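Local coordinates for protein salicylaldehyde dehydrogenase NahF (Pseudomonas putida, PDB 4JZ6) that probably catalyses the NAD+-dependent oxidation of salicylaldehyde to salicylate, a step of naphthalene degradation, at residues I60-A65 with T185-G190; L160-W165 with E227-L232; A173-Y178 with R240-G245; L180-T185 with A478-F483; I252-A257 with C264-G269. All blocks are in the same frame, centred on the assembly; numbering follows the deposited sequence.

Contact 1: I60-A65 with T185-G190; sequences IKAAQA and TVVFKG
V187 turns both of its methyls to the helix through one torsion. At chi1 177° CG1 stands opposite the backbone N and reaches A62, while CG2 lies beside that N and reaches A62 and A63. CG1 meets the side chain of A62, with V187 CG1 to A62 CB at 4.1 Å. CG2 comes over the helix backbone. V187 CG2 lies 3.7 Å from A62 O and 3.8 Å from A63 CA. A63 CB adds a looser touch to V187 CG2 at 4.4 Å. The two alanines carry only a methyl each, and this lets the valine come close to the helix main chain. The CA atoms of A63 and V187 are 6.3 Å apart. No hydrogen bond joins the two segments, and all three touching residues are buried.

The strand alternates its faces. V187 points to helix 56-73, whereas V186 and F188 pack against helix 170-181 on the other side. T185 OG1 is hydrogen-bonded to A66 O, one residue beyond 60-65. L218 of strand 215-218 also packs on A62 and V187. At the far end of the strand K189 bends back, and its NZ donates to G190 O at 2.8 Å. Helices on both faces of a largely parallel sheet are typical of the Rossmann-like NAD-binding domain of aldehyde dehydrogenases.

Contact 2: L160-W165 with E227-L232; sequences LSIVPW and EIADAL
No flat group takes part where L160 and I162 meet L232 and A229, so there are no ring faces or edges to fill across this contact. The touching groups are aliphatic. The one aromatic ring of the two segments, that of W165, lies far from helix 225-233 and meets F193 edge-to-face instead.

The main pair is L160 and L232, whose side chains cross at about a right angle. L160 has CG opposite its backbone N (chi1 174°), which carries the fork of the leucine out to the helix. Its CD2 rests on the base of the other leucine, with L160 CD2 to L232 CB at 3.8 Å. Its CD1 meets the end of that side chain, with L160 CD1 to L232 CD1 at 3.9 Å. Both prongs are therefore used.

The second pair is looser. I162 extends its chain (chi2 173°), and I162 CD1 stops 4.3 Å from A229 CB. A229 and L232 lie three residues apart on the helix, and L160 and I162 two apart on the strand, so each segment offers one side. No hydrogen bond crosses. S161 faces the opposite side of the sheet.

Strand 159-162 runs between strands 186-189 and 240-244, bonded by its backbone to both. L232 also packs on V187 of the first neighbour. Helix 225-233 covers this face beside helix 56-73, where A59 touches I228 and L232.

Contact 3: A173-Y178 with R240-G245; sequences ARAIAY and RINFTG. With SO4 (sulfate ion), chain D.
R174 and A175 of helix 170-181 face T244 and N242 of strand 240-244, a helix-on-sheet contact of the Rossmann-like domain. A175 CB lies 3.4 Å from N242 OD1. R174, bent at chi2 and chi3, brings NH1 to within 3.1 Å of T244 OG1, but the angle is too poor for a hydrogen bond. A water joins them instead, accepting from R174 NH1 and bonded to T244 OG1. It sits in the plane of the guanidinium, at its edge.

In the second shell, S161 OG of the adjacent strand is hydrogen-bonded to both N242 ND2 and A175 O, which fixes the amide of N242 beside A175. E267, the predicted active-site residue, packs on R174 and T244. A bound salicylaldehyde lies about 4 Å from the R174 side chain, between nearest atoms.

Extended R240 reaches a sulfate, probably from the crystallisation liquor, which R239 NH2 and, from the second subunit, K467 N also bind. R240 holds it through NE and NH2, and NH1 donates to E482 O. With an alanine here, E482 O would probably lose this donor and the sulfate two bonds. R240 NE donates to sulfate O4 at 2.6 Å, R240 NH2 to sulfate O2 at 3.1 Å.

Contact 4: L180-T185 with A478-F483; sequences LVCGNT and AVIDEF. With EDO (1,2-ethanediol), chain K.
One hydrogen bond joins N184 and F483. N184 ND2 donates to F483 O at 2.8 Å, with an N-H...O angle of 158°. The oxygen lies close to the amide plane of N184, while the donor is tilted 20° from the carbonyl plane. ND2 also bonds P179 O, and OD1 accepts from V156 N and G157 N, so both ends of the amide are held. A leucine in its place would probably leave F483 O and these backbone groups without their mate.

Apolar contacts lie beside this bond. C182 CB packs on F483 CB at 3.8 Å. C182 SG makes a looser touch with I480 CG2 at 4.5 Å. The ring of F483 turns elsewhere, with E482 CB over one face. Separately, C182 CB comes within 3.1 Å of F483 O, the oxygen that takes the N184 bond.

Charged groups point off the contact. D481 pairs with R153 and R263, and its OD1 accepts from 1,2-ethanediol, which G472 N of the second subunit also binds.

Helix 170-181 ends in a Schellman motif at G183 (phi 87°). The short, weakly bonded helix at about 479-482 packs against this end, through I480 on C182, and F483 reaches on to Y178, P179 and L265 of strand 264-267.

Contact 5: I252-A257 with C264-G269; sequences IIAQKA and CLLELG
The sulfur of C264 is the bump that fills a shallow hollow on the helix, between I253, A254 and A257. Its floor is A254, with C264 SG to A254 CA at 4.3 Å. One wall is the methyl of A257, the closest touch of the contact, with C264 SG to A257 CB at 3.4 Å. The other wall is I253 CG2, more distant at 4.4 Å from C264 SG. C264 has SG opposite its carbonyl carbon (chi1 -70°), and this directs the sulfur at the helix.

L266, two residues on, fills the next place along the strand. Its fork spreads over the preceding part of the helix. L266 CD2 meets A254 CB at 3.8 Å, and L266 CD1 meets I253 CG2 at 4.3 Å. The small alanines let both strand side chains approach the helix. The segment axes are 9.8 Å apart and nearly antiparallel, at 174°. L265 and E267 project from the other side of the strand; E267 is the predicted active-site residue.

C264 also lines a pocket with K262, R263 and Y471 that holds a salicylaldehyde. The contact closes the beta-alpha-beta unit of strand 240-244, helix 247-259 and strand 264-267. Y471 of the antiparallel strand 470-471 packs on A254 and L266, and A258 and L261 of the second subunit cover them further.

How the contacts relate
From the N terminus, contact 1 closes the first long loop, bringing helix 56-73 to strand 186-189. Contacts 2, 3 and 4 all open inside that loop and close beyond it, so each crosses contact 1. They also cross one another. Contact 5 follows contacts 1, 2 and 3 in series and is nested in the loop of nearly 300 residues that contact 4 closes. Strands 186-189, 159-162, 240-244 and 264-267 are successive neighbours in one sheet, so contacts 1, 2, 3 and 5 share it. Contacts 3 and 4 share helix 170-181. Contact 4 ties the C-terminal part of the chain to this core.

Contact 1: I60-A65 with T185-G190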
# COMPACT_ATOMS: atom_id res chain seq x y z
N ILE A 60 12.49 -7.45 -20.49
CA ILE A 60 13.67 -7.09 -19.71
C ILE A 60 14.38 -5.90 -20.36
O ILE A 60 14.88 -5.01 -19.66
CB ILE A 60 14.63 -8.28 -19.55
CG1 ILE A 60 13.91 -9.47 -18.90
CG2 ILE A 60 15.83 -7.89 -18.71
CD1 ILE A 60 13.17 -9.10 -17.63
N LYS A 61 14.41 -5.89 -21.69
CA LYS A 61 14.98 -4.78 -22.44
C LYS A 61 14.22 -3.50 -22.12
O LYS A 61 14.82 -2.42 -22.02
CB LYS A 61 14.91 -5.05 -23.94
CG LYS A 61 16.27 -5.10 -24.62
CD LYS A 61 16.95 -6.44 -24.39
CE LYS A 61 18.38 -6.46 -24.95
NZ LYS A 61 19.37 -5.82 -24.03
N ALA A 62 12.91 -3.63 -21.95
CA ALA A 62 12.05 -2.50 -21.62
C ALA A 62 12.36 -1.96 -20.23
O ALA A 62 12.41 -0.74 -20.02
CB ALA A 62 10.58 -2.91 -21.72
N ALA A 63 12.57 -2.86 -19.28
CA ALA A 63 12.87 -2.45 -17.91
C ALA A 63 14.22 -1.77 -17.84
O ALA A 63 14.38 -0.74 -17.18
CB ALA A 63 12.83 -3.65 -16.99
N GLN A 64 15.20 -2.36 -18.52
CA GLN A 64 16.55 -1.80 -18.54
C GLN A 64 16.55 -0.40 -19.14
O GLN A 64 17.16 0.52 -18.58
CB GLN A 64 17.50 -2.73 -19.30
CG GLN A 64 17.80 -4.04 -18.55
CD GLN A 64 18.52 -5.07 -19.40
OE1 GLN A 64 18.60 -4.96 -20.63
NE2 GLN A 64 19.05 -6.10 -18.74
N ALA A 65 15.83 -0.23 -20.24
CA ALA A 65 15.64 1.09 -20.84
C ALA A 65 15.03 2.06 -19.82
O ALA A 65 15.53 3.18 -19.65
CB ALA A 65 14.76 0.99 -22.07
N THR A 185 9.87 6.56 -14.60
CA THR A 185 9.76 6.04 -15.95
C THR A 185 8.91 4.78 -15.86
O THR A 185 8.77 4.21 -14.78
CB THR A 185 11.13 5.71 -16.56
OG1 THR A 185 11.67 4.54 -15.93
CG2 THR A 185 12.08 6.87 -16.36
N VAL A 186 8.31 4.36 -16.97
CA VAL A 186 7.35 3.27 -16.89
C VAL A 186 7.44 2.23 -18.01
O VAL A 186 7.64 2.55 -19.18
CB VAL A 186 5.90 3.81 -16.73
CG1 VAL A 186 5.81 5.24 -17.22
CG2 VAL A 186 4.88 2.92 -17.45
N VAL A 187 7.34 0.96 -17.62
CA VAL A 187 7.09 -0.12 -18.55
C VAL A 187 5.58 -0.33 -18.62
O VAL A 187 4.95 -0.79 -17.67
CB VAL A 187 7.80 -1.42 -18.11
CG1 VAL A 187 7.47 -2.55 -19.07
CG2 VAL A 187 9.30 -1.20 -18.04
N PHE A 188 5.01 0.04 -19.77
CA PHE A 188 3.57 0.01 -20.01
C PHE A 188 3.20 -1.30 -20.70
O PHE A 188 3.55 -1.53 -21.85
CB PHE A 188 3.19 1.22 -20.87
CG PHE A 188 1.78 1.19 -21.42
CD1 PHE A 188 0.75 0.55 -20.76
CD2 PHE A 188 1.50 1.84 -22.62
CE1 PHE A 188 -0.53 0.54 -21.29
CE2 PHE A 188 0.22 1.85 -23.15
CZ PHE A 188 -0.79 1.20 -22.49
N LYS A 189 2.48 -2.16 -19.98
CA LYS A 189 1.98 -3.40 -20.56
C LYS A 189 0.53 -3.23 -20.98
O LYS A 189 -0.35 -3.05 -20.14
CB LYS A 189 2.08 -4.54 -19.55
CG LYS A 189 1.44 -5.84 -20.02
CD LYS A 189 2.23 -6.48 -21.15
CE LYS A 189 1.57 -7.77 -21.63
NZ LYS A 189 0.13 -7.61 -22.02
N GLY A 190 0.30 -3.27 -22.29
CA GLY A 190 -1.02 -3.03 -22.85
C GLY A 190 -1.88 -4.27 -22.92
O GLY A 190 -1.48 -5.35 -22.45

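Contact 2: L160-W165 with E227-L232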
# COMPACT_ATOMS: atom_id res chain seq x y z
N LEU A 160 6.00 -0.48 -13.15
CA LEU A 160 5.30 -1.41 -14.03
C LEU A 160 3.80 -1.09 -14.06
O LEU A 160 3.11 -1.26 -13.05
CB LEU A 160 5.51 -2.85 -13.59
CG LEU A 160 4.69 -3.88 -14.36
CD1 LEU A 160 5.05 -3.83 -15.83
CD2 LEU A 160 4.92 -5.27 -13.79
N SER A 161 3.31 -0.63 -15.21
CA SER A 161 1.89 -0.28 -15.36
C SER A 161 1.17 -1.27 -16.27
O SER A 161 1.42 -1.31 -17.48
CB SER A 161 1.74 1.12 -15.95
OG SER A 161 2.30 2.10 -15.09
N ILE A 162 0.28 -2.06 -15.70
CA ILE A 162 -0.50 -3.02 -16.48
C ILE A 162 -1.92 -2.52 -16.68
O ILE A 162 -2.63 -2.21 -15.72
CB ILE A 162 -0.47 -4.41 -15.83
CG1 ILE A 162 0.97 -4.93 -15.81
CG2 ILE A 162 -1.38 -5.37 -16.59
CD1 ILE A 162 1.15 -6.23 -15.03
N VAL A 163 -2.33 -2.42 -17.95
CA VAL A 163 -3.56 -1.72 -18.32
C VAL A 163 -4.48 -2.59 -19.17
O VAL A 163 -4.03 -3.18 -20.15
CB VAL A 163 -3.23 -0.44 -19.11
CG1 VAL A 163 -4.50 0.30 -19.49
CG2 VAL A 163 -2.32 0.45 -18.30
N PRO A 164 -5.77 -2.66 -18.80
CA PRO A 164 -6.76 -3.48 -19.52
C PRO A 164 -7.31 -2.75 -20.74
O PRO A 164 -6.73 -1.76 -21.18
CB PRO A 164 -7.86 -3.67 -18.48
CG PRO A 164 -7.83 -2.39 -17.72
CD PRO A 164 -6.38 -2.00 -17.62
N TRP A 165 -8.44 -3.23 -21.26
CA TRP A 165 -8.94 -2.83 -22.57
C TRP A 165 -10.22 -1.98 -22.53
O TRP A 165 -10.61 -1.40 -23.55
CB TRP A 165 -9.22 -4.09 -23.39
CG TRP A 165 -10.04 -5.04 -22.60
CD1 TRP A 165 -9.59 -6.04 -21.79
CD2 TRP A 165 -11.47 -5.04 -22.48
NE1 TRP A 165 -10.64 -6.69 -21.19
CE2 TRP A 165 -11.81 -6.09 -21.60
CE3 TRP A 165 -12.49 -4.27 -23.04
CZ2 TRP A 165 -13.13 -6.38 -21.26
CZ3 TRP A 165 -13.80 -4.56 -22.70
CH2 TRP A 165 -14.11 -5.61 -21.83
N GLU A 227 3.76 -14.76 -17.80
CA GLU A 227 5.22 -14.86 -17.67
C GLU A 227 5.94 -13.54 -17.93
O GLU A 227 6.99 -13.28 -17.36
CB GLU A 227 5.77 -15.97 -18.55
CG GLU A 227 5.70 -15.69 -20.04
CD GLU A 227 6.40 -16.76 -20.84
OE1 GLU A 227 6.09 -16.90 -22.05
OE2 GLU A 227 7.27 -17.45 -20.26
N ILE A 228 5.37 -12.72 -18.80
CA ILE A 228 5.91 -11.39 -19.04
C ILE A 228 5.75 -10.55 -17.78
O ILE A 228 6.65 -9.82 -17.39
CB ILE A 228 5.24 -10.71 -20.26
CG1 ILE A 228 5.80 -11.30 -21.56
CG2 ILE A 228 5.44 -9.20 -20.23
CD1 ILE A 228 5.11 -10.80 -22.80
N ALA A 229 4.59 -10.68 -17.14
CA ALA A 229 4.34 -10.00 -15.88
C ALA A 229 5.29 -10.49 -14.79
O ALA A 229 5.91 -9.68 -14.09
CB ALA A 229 2.90 -10.18 -15.46
N ASP A 230 5.42 -11.81 -14.66
CA ASP A 230 6.31 -12.41 -13.66
C ASP A 230 7.74 -11.91 -13.81
O ASP A 230 8.40 -11.61 -12.82
CB ASP A 230 6.30 -13.94 -13.76
CG ASP A 230 4.94 -14.54 -13.45
OD1 ASP A 230 4.12 -13.88 -12.78
OD2 ASP A 230 4.70 -15.68 -13.88
N ALA A 231 8.21 -11.83 -15.05
CA ALA A 231 9.58 -11.39 -15.33
C ALA A 231 9.80 -9.94 -14.91
O ALA A 231 10.85 -9.58 -14.37
CB ALA A 231 9.90 -11.57 -16.79
N LEU A 232 8.79 -9.11 -15.18
CA LEU A 232 8.87 -7.69 -14.83
C LEU A 232 8.78 -7.46 -13.32
O LEU A 232 9.50 -6.63 -12.76
CB LEU A 232 7.80 -6.92 -15.59
CG LEU A 232 8.10 -6.84 -17.09
CD1 LEU A 232 6.85 -6.56 -17.90
CD2 LEU A 232 9.17 -5.79 -17.37

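Contact 3: A173-Y178 with R240-G245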
# COMPACT_ATOMS: atom_id res chain seq x y z
N ALA A 173 -3.72 6.22 -19.78
CA ALA A 173 -3.30 7.59 -19.49
C ALA A 173 -2.95 7.79 -18.03
O ALA A 173 -1.89 8.30 -17.70
CB ALA A 173 -4.39 8.56 -19.91
N ARG A 174 -3.86 7.36 -17.16
CA ARG A 174 -3.67 7.44 -15.72
C ARG A 174 -2.39 6.70 -15.30
O ARG A 174 -1.64 7.18 -14.44
CB ARG A 174 -4.91 6.91 -14.98
CG ARG A 174 -4.74 5.54 -14.31
CD ARG A 174 -5.86 4.56 -14.59
NE ARG A 174 -7.00 4.70 -13.70
CZ ARG A 174 -7.66 3.67 -13.16
NH1 ARG A 174 -7.29 2.42 -13.41
NH2 ARG A 174 -8.70 3.89 -12.38
N ALA A 175 -2.11 5.56 -15.93
CA ALA A 175 -0.98 4.72 -15.55
C ALA A 175 0.34 5.20 -16.16
O ALA A 175 1.39 4.58 -15.98
CB ALA A 175 -1.25 3.27 -15.93
N ILE A 176 0.28 6.31 -16.89
CA ILE A 176 1.47 6.90 -17.48
C ILE A 176 1.66 8.31 -16.95
O ILE A 176 2.71 8.63 -16.38
CB ILE A 176 1.35 6.96 -19.02
CG1 ILE A 176 1.20 5.55 -19.58
CG2 ILE A 176 2.55 7.67 -19.62
CD1 ILE A 176 0.93 5.51 -21.07
N ALA A 177 0.64 9.15 -17.12
CA ALA A 177 0.70 10.56 -16.74
C ALA A 177 1.20 10.75 -15.33
O ALA A 177 2.13 11.52 -15.08
CB ALA A 177 -0.66 11.21 -16.90
N TYR A 178 0.59 10.03 -14.40
CA TYR A 178 0.92 10.20 -12.99
C TYR A 178 2.34 9.74 -12.64
O TYR A 178 3.10 10.50 -12.04
CB TYR A 178 -0.14 9.56 -12.09
CG TYR A 178 -1.47 10.30 -12.12
CD1 TYR A 178 -1.52 11.68 -11.95
CD2 TYR A 178 -2.66 9.62 -12.33
CE1 TYR A 178 -2.74 12.36 -11.97
CE2 TYR A 178 -3.88 10.28 -12.35
CZ TYR A 178 -3.91 11.65 -12.17
OH TYR A 178 -5.13 12.31 -12.20
N ARG A 240 7.80 -0.39 -8.36
CA ARG A 240 6.41 -0.54 -7.93
C ARG A 240 5.54 -0.97 -9.10
O ARG A 240 5.95 -0.87 -10.26
CB ARG A 240 5.88 0.76 -7.31
CG ARG A 240 6.52 1.12 -5.97
CD ARG A 240 6.03 2.46 -5.43
NE ARG A 240 6.79 2.86 -4.25
CZ ARG A 240 6.57 3.96 -3.53
NH1 ARG A 240 5.59 4.79 -3.86
NH2 ARG A 240 7.33 4.22 -2.47
N ILE A 241 4.35 -1.47 -8.78
CA ILE A 241 3.46 -2.01 -9.80
C ILE A 241 2.04 -1.49 -9.59
O ILE A 241 1.52 -1.52 -8.47
CB ILE A 241 3.41 -3.55 -9.73
CG1 ILE A 241 4.82 -4.14 -9.86
CG2 ILE A 241 2.52 -4.11 -10.82
CD1 ILE A 241 5.21 -5.01 -8.70
N ASN A 242 1.43 -1.00 -10.67
CA ASN A 242 -0.00 -0.75 -10.66
C ASN A 242 -0.69 -1.72 -11.63
O ASN A 242 -0.24 -1.91 -12.76
CB ASN A 242 -0.34 0.71 -10.99
CG ASN A 242 0.14 1.12 -12.37
OD1 ASN A 242 -0.64 1.21 -13.31
ND2 ASN A 242 1.43 1.38 -12.50
N PHE A 243 -1.75 -2.35 -11.15
CA PHE A 243 -2.50 -3.30 -11.96
C PHE A 243 -3.98 -2.96 -11.99
O PHE A 243 -4.60 -2.77 -10.94
CB PHE A 243 -2.33 -4.72 -11.45
CG PHE A 243 -3.15 -5.73 -12.20
CD1 PHE A 243 -2.66 -6.31 -13.36
CD2 PHE A 243 -4.41 -6.09 -11.75
CE1 PHE A 243 -3.41 -7.24 -14.05
CE2 PHE A 243 -5.17 -7.01 -12.44
CZ PHE A 243 -4.67 -7.59 -13.60
N THR A 244 -4.55 -2.92 -13.18
CA THR A 244 -5.97 -2.73 -13.33
C THR A 244 -6.51 -3.91 -14.12
O THR A 244 -6.01 -4.23 -15.20
CB THR A 244 -6.29 -1.39 -14.03
OG1 THR A 244 -5.84 -0.30 -13.21
CG2 THR A 244 -7.80 -1.24 -14.26
N GLY A 245 -7.52 -4.57 -13.56
CA GLY A 245 -8.04 -5.80 -14.13
C GLY A 245 -8.80 -6.63 -13.11
O GLY A 245 -9.17 -6.13 -12.05
S SO4 D . 9.60 1.25 -2.76
O1 SO4 D . 8.64 0.46 -1.99
O2 SO4 D . 9.90 2.46 -2.01
O3 SO4 D . 10.83 0.47 -2.96
O4 SO4 D . 9.02 1.59 -4.05
O HOH W 1 -4.84 1.66 -14.66

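Contact 4: L180-T185 with A478-F483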
# COMPACT_ATOMS: atom_id res chain seq x y z
N LEU A 180 4.79 9.59 -14.58
CA LEU A 180 5.68 10.54 -15.25
C LEU A 180 5.89 11.84 -14.46
O LEU A 180 7.03 12.21 -14.17
CB LEU A 180 5.20 10.86 -16.67
CG LEU A 180 5.33 9.72 -17.69
CD1 LEU A 180 5.38 10.25 -19.12
CD2 LEU A 180 6.55 8.86 -17.39
N VAL A 181 4.80 12.50 -14.09
CA VAL A 181 4.92 13.76 -13.36
C VAL A 181 5.61 13.58 -12.00
O VAL A 181 6.17 14.53 -11.44
CB VAL A 181 3.55 14.46 -13.17
CG1 VAL A 181 2.67 13.68 -12.20
CG2 VAL A 181 3.75 15.90 -12.72
N CYS A 182 5.60 12.36 -11.48
CA CYS A 182 6.29 12.07 -10.22
C CYS A 182 7.77 11.74 -10.45
O CYS A 182 8.51 11.40 -9.52
CB CYS A 182 5.57 10.96 -9.45
SG CYS A 182 3.99 11.52 -8.73
N GLY A 183 8.19 11.85 -11.71
CA GLY A 183 9.60 11.72 -12.06
C GLY A 183 10.01 10.29 -12.33
O GLY A 183 11.20 9.98 -12.39
N ASN A 184 9.02 9.41 -12.48
CA ASN A 184 9.32 8.01 -12.75
C ASN A 184 9.28 7.70 -14.23
O ASN A 184 8.74 8.47 -15.03
CB ASN A 184 8.34 7.11 -12.00
CG ASN A 184 8.29 7.43 -10.53
OD1 ASN A 184 9.19 7.07 -9.78
ND2 ASN A 184 7.25 8.14 -10.11
N THR A 185 9.87 6.56 -14.60
CA THR A 185 9.76 6.04 -15.95
C THR A 185 8.91 4.78 -15.86
O THR A 185 8.77 4.21 -14.78
CB THR A 185 11.13 5.71 -16.56
OG1 THR A 185 11.67 4.54 -15.93
CG2 THR A 185 12.08 6.87 -16.36
N ALA A 478 -4.22 11.89 -3.84
CA ALA A 478 -3.81 10.60 -3.29
C ALA A 478 -2.88 9.80 -4.19
O ALA A 478 -2.11 8.96 -3.72
CB ALA A 478 -5.03 9.77 -2.93
N VAL A 479 -2.94 10.05 -5.49
CA VAL A 479 -2.16 9.29 -6.44
C VAL A 479 -0.66 9.59 -6.28
O VAL A 479 0.19 8.79 -6.66
CB VAL A 479 -2.64 9.55 -7.89
CG1 VAL A 479 -2.27 10.96 -8.32
CG2 VAL A 479 -2.05 8.53 -8.85
N ILE A 480 -0.35 10.75 -5.69
CA ILE A 480 1.04 11.18 -5.56
C ILE A 480 1.87 10.23 -4.70
O ILE A 480 2.98 9.87 -5.06
CB ILE A 480 1.14 12.60 -4.98
CG1 ILE A 480 0.50 13.60 -5.95
CG2 ILE A 480 2.59 12.98 -4.72
CD1 ILE A 480 0.42 15.00 -5.41
N ASP A 481 1.31 9.82 -3.57
CA ASP A 481 2.00 8.90 -2.68
C ASP A 481 2.28 7.57 -3.36
O ASP A 481 3.19 6.84 -2.98
CB ASP A 481 1.18 8.68 -1.42
CG ASP A 481 1.84 7.71 -0.46
OD1 ASP A 481 2.73 8.14 0.30
OD2 ASP A 481 1.48 6.51 -0.48
N GLU A 482 1.48 7.24 -4.37
CA GLU A 482 1.64 5.98 -5.07
C GLU A 482 2.92 5.92 -5.87
O GLU A 482 3.49 4.85 -6.08
CB GLU A 482 0.45 5.73 -5.99
CG GLU A 482 -0.87 5.76 -5.28
CD GLU A 482 -1.09 4.52 -4.45
OE1 GLU A 482 -0.27 3.58 -4.56
OE2 GLU A 482 -2.08 4.48 -3.69
N PHE A 483 3.38 7.08 -6.33
CA PHE A 483 4.53 7.13 -7.22
C PHE A 483 5.61 8.06 -6.71
O PHE A 483 6.34 8.67 -7.49
CB PHE A 483 4.10 7.53 -8.63
CG PHE A 483 3.00 6.67 -9.19
CD1 PHE A 483 3.19 5.31 -9.39
CD2 PHE A 483 1.76 7.23 -9.50
CE1 PHE A 483 2.18 4.52 -9.89
CE2 PHE A 483 0.74 6.44 -10.01
CZ PHE A 483 0.95 5.09 -10.21
C1 EDO K . 5.27 4.77 1.65
O1 EDO K . 5.27 3.41 1.16
C2 EDO K . 3.88 5.16 2.13
O2 EDO K . 3.77 6.58 2.29

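Contact 5: I252-A257 with C264-G269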
# COMPACT_ATOMS: atom_id res chain seq x y z
N ILE A 252 -3.08 -12.79 -7.88
CA ILE A 252 -1.90 -13.44 -8.41
C ILE A 252 -0.74 -12.47 -8.61
O ILE A 252 0.40 -12.77 -8.23
CB ILE A 252 -2.23 -14.17 -9.72
CG1 ILE A 252 -3.32 -15.21 -9.46
CG2 ILE A 252 -0.99 -14.84 -10.29
CD1 ILE A 252 -3.74 -15.96 -10.70
N ILE A 253 -1.02 -11.30 -9.19
CA ILE A 253 -0.01 -10.24 -9.32
C ILE A 253 0.56 -9.85 -7.96
O ILE A 253 1.78 -9.77 -7.79
CB ILE A 253 -0.57 -8.99 -10.07
CG1 ILE A 253 -0.09 -8.96 -11.52
CG2 ILE A 253 -0.12 -7.71 -9.42
CD1 ILE A 253 -0.81 -9.91 -12.42
N ALA A 254 -0.32 -9.64 -6.99
CA ALA A 254 0.10 -9.18 -5.67
C ALA A 254 0.91 -10.25 -4.96
O ALA A 254 1.88 -9.95 -4.27
CB ALA A 254 -1.11 -8.78 -4.84
N GLN A 255 0.52 -11.51 -5.14
CA GLN A 255 1.27 -12.63 -4.59
C GLN A 255 2.70 -12.66 -5.11
O GLN A 255 3.64 -12.98 -4.38
CB GLN A 255 0.55 -13.95 -4.87
CG GLN A 255 -0.75 -14.11 -4.12
CD GLN A 255 -1.48 -15.39 -4.45
OE1 GLN A 255 -2.56 -15.36 -5.05
NE2 GLN A 255 -0.91 -16.52 -4.05
N LYS A 256 2.87 -12.32 -6.38
CA LYS A 256 4.19 -12.29 -6.98
C LYS A 256 4.99 -11.13 -6.42
O LYS A 256 6.16 -11.27 -6.08
CB LYS A 256 4.10 -12.19 -8.51
CG LYS A 256 3.44 -13.40 -9.16
CD LYS A 256 4.35 -14.62 -9.11
CE LYS A 256 3.76 -15.78 -9.90
NZ LYS A 256 4.63 -17.00 -9.86
N ALA A 257 4.35 -9.97 -6.31
CA ALA A 257 5.03 -8.79 -5.80
C ALA A 257 5.40 -8.96 -4.32
O ALA A 257 6.37 -8.36 -3.84
CB ALA A 257 4.17 -7.57 -5.99
N CYS A 264 2.04 -2.54 -4.46
CA CYS A 264 1.10 -2.58 -5.57
C CYS A 264 -0.02 -1.56 -5.44
O CYS A 264 -0.55 -1.33 -4.35
CB CYS A 264 0.50 -3.98 -5.71
SG CYS A 264 1.69 -5.20 -6.30
N LEU A 265 -0.37 -0.95 -6.56
CA LEU A 265 -1.61 -0.21 -6.67
C LEU A 265 -2.57 -1.13 -7.42
O LEU A 265 -2.39 -1.40 -8.61
CB LEU A 265 -1.41 1.10 -7.43
CG LEU A 265 -2.42 2.22 -7.22
CD1 LEU A 265 -1.90 3.49 -7.86
CD2 LEU A 265 -3.79 1.87 -7.78
N LEU A 266 -3.59 -1.62 -6.71
CA LEU A 266 -4.52 -2.60 -7.25
C LEU A 266 -5.89 -2.00 -7.51
O LEU A 266 -6.57 -1.54 -6.59
CB LEU A 266 -4.64 -3.80 -6.31
CG LEU A 266 -3.81 -5.03 -6.66
CD1 LEU A 266 -2.59 -4.68 -7.52
CD2 LEU A 266 -3.41 -5.80 -5.41
N GLU A 267 -6.29 -2.02 -8.78
CA GLU A 267 -7.55 -1.42 -9.20
C GLU A 267 -8.39 -2.53 -9.83
O GLU A 267 -8.31 -2.77 -11.04
CB GLU A 267 -7.27 -0.31 -10.22
CG GLU A 267 -8.31 0.78 -10.24
CD GLU A 267 -8.05 1.85 -9.20
OE1 GLU A 267 -9.03 2.37 -8.62
OE2 GLU A 267 -6.87 2.20 -8.98
N LEU A 268 -9.19 -3.20 -9.01
CA LEU A 268 -9.78 -4.47 -9.40
C LEU A 268 -11.29 -4.42 -9.59
O LEU A 268 -11.85 -3.35 -9.85
CB LEU A 268 -9.42 -5.55 -8.37
CG LEU A 268 -7.93 -5.53 -8.02
CD1 LEU A 268 -7.62 -6.58 -6.97
CD2 LEU A 268 -7.09 -5.74 -9.26
N GLY A 269 -11.93 -5.57 -9.47
CA GLY A 269 -13.33 -5.72 -9.83
C GLY A 269 -14.31 -4.93 -8.97
O GLY A 269 -13.96 -4.41 -7.90